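Local coordinates for putative lipoprotein (Bacteroides fragilis, PDB 3NQI) that is a putative lipoprotein of unestablished function, rich in beta strands and carrying bound cadmium ions in the crystal, at residues A[88-93]-A[153-158]; A[166-171]-A[215-220]. All coordinates share one frame; numbering follows the deposited sequence.

Interaction 1. Residues A[88-93]-A[153-158]; sequences PKVGES and VCYTDD
Val90 reaches over one face of the Tyr155 ring with a single methyl: CG2 sits 4.0 Å from the ring centroid, 22° off the ring normal, in a CH-pi contact displaced toward the hydroxyl end, where it comes 3.8 Å from CZ. The opposite face rests on CG1 of Val153, two residues back on the same strand, and the ring is thus clasped between two valines. The peptide joining Lys89 to Val90 approaches the ring obliquely and comes closer still, with Lys89 C 3.4 Å from Tyr155 CD1. The Tyr155 ring reaches this place because CG stands anti to the carbonyl carbon (chi1 -62°), and its far end is pinned as well, OH being hydrogen-bonded to both Asp95 and Arg171.

Strands 78-87 and 148-155 are parallel neighbours, and this contact forms where they end: 88-93 follows the first as a loop with a type II beta turn, Lys89 to Glu92, whose third position is Gly91 with a positive phi of 97°; 153-158 takes in the last residues of the second and the 3-10 segment after it. One direct hydrogen bond joins the segments just past the strand ends: Asp157 N meets Pro88 O at 2.9 Å, on a lone pair in the carbonyl plane. Just beside it, Thr156 OG1 lies 3.4 Å from Pro88 CA.

Beyond that bond the packing opens toward solvent. The carboxylate of Asp157 hangs beside the aliphatic part of Lys89, OD2 being 3.7 Å from Lys89 CB, and its OD1 is equally near Pro88 CB. Lys89 runs fully extended past CG and carries its ammonium group onward, leaving NZ 5.4 Å from Asp157 OD2, too far for a salt bridge, though the opposite charges may attract weakly.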
# COMPACT_ATOMS: atom_id res chain seq x y z
N PRO A 88 -12.09 16.43 7.03
CA PRO A 88 -12.93 16.39 8.24
C PRO A 88 -14.04 15.35 8.22
O PRO A 88 -14.28 14.71 9.22
CB PRO A 88 -13.54 17.80 8.29
CG PRO A 88 -12.58 18.63 7.55
CD PRO A 88 -12.06 17.78 6.45
N LYS A 89 -14.72 15.21 7.09
CA LYS A 89 -15.83 14.27 6.95
C LYS A 89 -16.10 13.92 5.48
O LYS A 89 -15.53 14.52 4.59
CB LYS A 89 -17.07 14.89 7.57
CG LYS A 89 -17.53 16.21 6.91
CD LYS A 89 -18.77 16.82 7.60
CE LYS A 89 -19.18 18.09 6.89
NZ LYS A 89 -20.43 18.64 7.45
N VAL A 90 -17.01 12.99 5.23
CA VAL A 90 -17.32 12.59 3.86
C VAL A 90 -17.85 13.79 3.07
O VAL A 90 -18.67 14.54 3.57
CB VAL A 90 -18.31 11.43 3.83
CG1 VAL A 90 -18.79 11.17 2.40
CG2 VAL A 90 -17.67 10.17 4.46
N GLY A 91 -17.34 13.99 1.86
CA GLY A 91 -17.84 15.08 0.98
C GLY A 91 -17.02 16.36 1.00
O GLY A 91 -17.30 17.28 0.22
N GLU A 92 -16.02 16.44 1.88
CA GLU A 92 -15.16 17.63 1.97
C GLU A 92 -13.94 17.48 1.09
O GLU A 92 -13.64 16.39 0.60
CB GLU A 92 -14.69 17.88 3.42
CG GLU A 92 -15.81 18.14 4.42
CD GLU A 92 -16.29 19.58 4.43
OE1 GLU A 92 -16.66 20.12 3.37
OE2 GLU A 92 -16.29 20.16 5.54
N SER A 93 -13.21 18.58 0.94
CA SER A 93 -12.00 18.66 0.11
C SER A 93 -10.98 17.53 0.30
O SER A 93 -10.58 17.20 1.41
CB SER A 93 -11.30 20.02 0.32
OG SER A 93 -9.97 20.01 -0.20
N VAL A 153 -8.19 7.27 3.69
CA VAL A 153 -8.76 8.52 4.21
C VAL A 153 -9.04 8.39 5.72
O VAL A 153 -9.69 7.44 6.18
CB VAL A 153 -10.03 8.95 3.40
CG1 VAL A 153 -10.55 10.40 3.80
CG2 VAL A 153 -9.77 8.86 1.85
N CYS A 154 -8.52 9.34 6.46
CA CYS A 154 -8.86 9.59 7.86
C CYS A 154 -9.85 10.76 7.93
O CYS A 154 -9.54 11.90 7.50
CB CYS A 154 -7.61 9.95 8.62
SG CYS A 154 -7.94 10.16 10.38
N TYR A 155 -11.05 10.49 8.41
CA TYR A 155 -12.07 11.54 8.61
C TYR A 155 -11.87 12.10 10.01
O TYR A 155 -12.23 11.48 11.00
CB TYR A 155 -13.51 11.04 8.39
CG TYR A 155 -13.70 10.56 6.97
CD1 TYR A 155 -13.77 11.46 5.91
CD2 TYR A 155 -13.72 9.22 6.69
CE1 TYR A 155 -13.90 11.02 4.61
CE2 TYR A 155 -13.84 8.76 5.40
CZ TYR A 155 -13.93 9.64 4.36
OH TYR A 155 -14.00 9.17 3.07
N THR A 156 -11.29 13.28 10.09
CA THR A 156 -10.84 13.74 11.40
C THR A 156 -11.96 14.15 12.38
O THR A 156 -11.75 14.08 13.58
CB THR A 156 -9.82 14.84 11.23
OG1 THR A 156 -10.42 15.90 10.48
CG2 THR A 156 -8.60 14.28 10.52
N ASP A 157 -13.15 14.51 11.88
CA ASP A 157 -14.31 14.75 12.76
C ASP A 157 -14.65 13.53 13.60
O ASP A 157 -15.23 13.66 14.65
CB ASP A 157 -15.58 15.13 11.98
CG ASP A 157 -15.56 16.57 11.45
OD1 ASP A 157 -14.64 17.35 11.81
OD2 ASP A 157 -16.48 16.91 10.66
N ASP A 158 -14.30 12.34 13.14
CA ASP A 158 -14.62 11.12 13.88
C ASP A 158 -13.69 10.82 15.03
O ASP A 158 -13.97 9.91 15.84
CB ASP A 158 -14.68 9.93 12.93
CG ASP A 158 -15.79 10.06 11.88
OD1 ASP A 158 -16.70 10.90 12.08
OD2 ASP A 158 -15.77 9.31 10.88

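Interaction 2. Residues A[166-171]-A[215-220]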
# COMPACT_ATOMS: atom_id res chain seq x y z
N LEU A 166 -7.14 4.21 15.49
CA LEU A 166 -7.13 5.11 14.33
C LEU A 166 -7.79 4.39 13.16
O LEU A 166 -7.26 3.42 12.67
CB LEU A 166 -5.71 5.48 13.95
CG LEU A 166 -5.45 6.30 12.69
CD1 LEU A 166 -6.25 7.61 12.78
CD2 LEU A 166 -3.98 6.61 12.56
N LYS A 167 -8.92 4.89 12.69
CA LYS A 167 -9.71 4.21 11.66
C LYS A 167 -9.47 4.90 10.32
O LYS A 167 -9.64 6.15 10.19
CB LYS A 167 -11.19 4.23 12.02
CG LYS A 167 -12.10 3.58 10.93
CD LYS A 167 -13.51 3.15 11.41
CE LYS A 167 -14.10 3.98 12.53
NZ LYS A 167 -15.38 3.41 12.98
N LEU A 168 -9.07 4.12 9.34
CA LEU A 168 -8.82 4.63 7.98
C LEU A 168 -9.73 3.93 6.95
O LEU A 168 -9.86 2.72 6.96
CB LEU A 168 -7.37 4.44 7.61
CG LEU A 168 -6.33 5.05 8.57
CD1 LEU A 168 -4.91 4.68 8.04
CD2 LEU A 168 -6.55 6.55 8.70
N TYR A 169 -10.36 4.69 6.07
CA TYR A 169 -11.20 4.11 5.03
C TYR A 169 -10.38 3.94 3.74
O TYR A 169 -9.73 4.87 3.34
CB TYR A 169 -12.41 4.99 4.76
CG TYR A 169 -13.41 4.86 5.86
CD1 TYR A 169 -13.25 5.53 7.06
CD2 TYR A 169 -14.54 4.02 5.71
CE1 TYR A 169 -14.16 5.37 8.07
CE2 TYR A 169 -15.45 3.86 6.72
CZ TYR A 169 -15.25 4.54 7.90
OH TYR A 169 -16.17 4.41 8.92
N LEU A 170 -10.37 2.75 3.16
CA LEU A 170 -9.83 2.58 1.78
C LEU A 170 -10.83 3.07 0.77
O LEU A 170 -11.95 2.51 0.69
CB LEU A 170 -9.53 1.15 1.46
CG LEU A 170 -9.01 0.84 0.05
CD1 LEU A 170 -7.70 1.59 -0.17
CD2 LEU A 170 -8.76 -0.66 -0.05
N ARG A 171 -10.48 4.14 0.06
CA ARG A 171 -11.29 4.60 -1.02
C ARG A 171 -10.64 4.21 -2.37
O ARG A 171 -9.55 4.67 -2.73
CB ARG A 171 -11.59 6.11 -0.91
CG ARG A 171 -12.19 6.54 0.42
CD ARG A 171 -13.51 5.81 0.77
NE ARG A 171 -14.31 6.58 1.72
CZ ARG A 171 -15.39 6.13 2.37
NH1 ARG A 171 -15.84 4.90 2.19
NH2 ARG A 171 -16.03 6.95 3.20
N ILE A 215 -4.46 0.51 14.31
CA ILE A 215 -4.98 1.17 13.11
C ILE A 215 -5.93 0.18 12.45
O ILE A 215 -5.66 -1.04 12.37
CB ILE A 215 -3.86 1.54 12.12
CG1 ILE A 215 -2.82 2.45 12.82
CG2 ILE A 215 -4.50 2.16 10.83
CD1 ILE A 215 -1.49 2.72 12.02
N THR A 216 -7.11 0.65 12.07
CA THR A 216 -8.04 -0.23 11.41
C THR A 216 -8.24 0.27 9.99
O THR A 216 -8.27 1.49 9.72
CB THR A 216 -9.41 -0.40 12.15
OG1 THR A 216 -10.04 0.88 12.24
CG2 THR A 216 -9.22 -1.02 13.52
N ILE A 217 -8.35 -0.67 9.08
CA ILE A 217 -8.51 -0.35 7.65
C ILE A 217 -9.88 -0.90 7.23
O ILE A 217 -10.14 -2.08 7.32
CB ILE A 217 -7.42 -0.99 6.79
CG1 ILE A 217 -5.99 -0.63 7.29
CG2 ILE A 217 -7.62 -0.65 5.28
CD1 ILE A 217 -5.58 0.78 7.19
N VAL A 218 -10.74 -0.02 6.76
CA VAL A 218 -12.09 -0.37 6.41
C VAL A 218 -12.19 -0.46 4.86
O VAL A 218 -12.04 0.57 4.17
CB VAL A 218 -13.11 0.69 6.92
CG1 VAL A 218 -14.56 0.18 6.63
CG2 VAL A 218 -12.98 0.96 8.45
N ALA A 219 -12.46 -1.65 4.32
CA ALA A 219 -12.56 -1.85 2.84
C ALA A 219 -13.94 -2.37 2.39
O ALA A 219 -14.57 -3.16 3.11
CB ALA A 219 -11.46 -2.82 2.37
N GLN A 220 -14.39 -1.94 1.21
CA GLN A 220 -15.52 -2.58 0.49
C GLN A 220 -14.96 -3.63 -0.45
O GLN A 220 -14.14 -3.33 -1.36
CB GLN A 220 -16.39 -1.57 -0.26
CG GLN A 220 -17.08 -0.62 0.65
CD GLN A 220 -18.02 0.31 -0.07
OE1 GLN A 220 -19.25 0.06 -0.16
NE2 GLN A 220 -17.47 1.40 -0.56
O HOH W 1 -15.19 2.53 0.29
O HOH W 2 -12.78 0.08 -0.10
O HOH W 3 -14.42 1.51 2.79
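Leu168 packs its CD1 methyl against two isoleucines of the neighbouring strand, 3.8 Å from Ile215 CG2 and 4.0 Å from Ile217 CD1. Its CG lies anti to the carbonyl carbon (chi1 -55°), and CD1 continues the extended branch toward both partners. Leu166 joins them on this buried face, where Ile199 of helix 197-207 touches both leucines. Farther along, Leu170 CD2 faces the CB of Ala219.

On the other face Val218 lies alongside Tyr169, the two side chains pointing the same way, and presents CB over the ring at 4.2 Å from the centroid, while CG1 touches Tyr169 CE2. The second methyl, CG2, turns toward Lys167 and meets its CG at 3.7 Å. Lys167 bends at chi3, and its end leads away from the strand pair. Thr216 OG1 rests against Lys167 CA and CB.

Between the faces runs the backbone ladder: Thr216 N to Leu166 O, Leu168 N to Thr216 O, Val218 N to Leu168 O and Leu170 N to Val218 O, each 2.8 or 2.9 Å long. The middle two donors approach almost in line with the carbonyl bond, whereas the outer two are tilted about 25° from the carbonyl plane.

At Leu170 O the direct ladder gives way to water. One water bridges this oxygen to Gln220 N, accepting from the amide; another gives it a longer bond while accepting from Arg171 NH1 and Gln220 NE2, the latter at 2.7 Å. That second water lies in the guanidinium plane, at its edge, and Tyr169 CB sits over one face of that group. The whole is a parallel strand pair, the axes of its two short segments 23° apart, within a locally mixed sheet, strand 148-155 running antiparallel to 165-174 and strand 234-241 antiparallel to 214-221.

How the interactions relate
Strand 148-155, which ends within interaction 1, is the antiparallel neighbour of strand 165-174, which supplies half of interaction 2. Val153 O bonds to Tyr169 N across that boundary, and Cys154 packs on Leu168. Arg171 serves both places: NE meets the Tyr155 hydroxyl, while NH1 holds a water of the strand pair. Interaction 2 is a buried contact within the sheet, with a regular backbone ladder between an apolar face of leucines and isoleucines and a mixed one with Lys167, Tyr169, Thr216 and Val218. Interaction 1, farther from the centre of the chain, is partly exposed and irregular; one backbone bond and a clasped aromatic ring hold it, and its charged side chains remain apart at the solvent side.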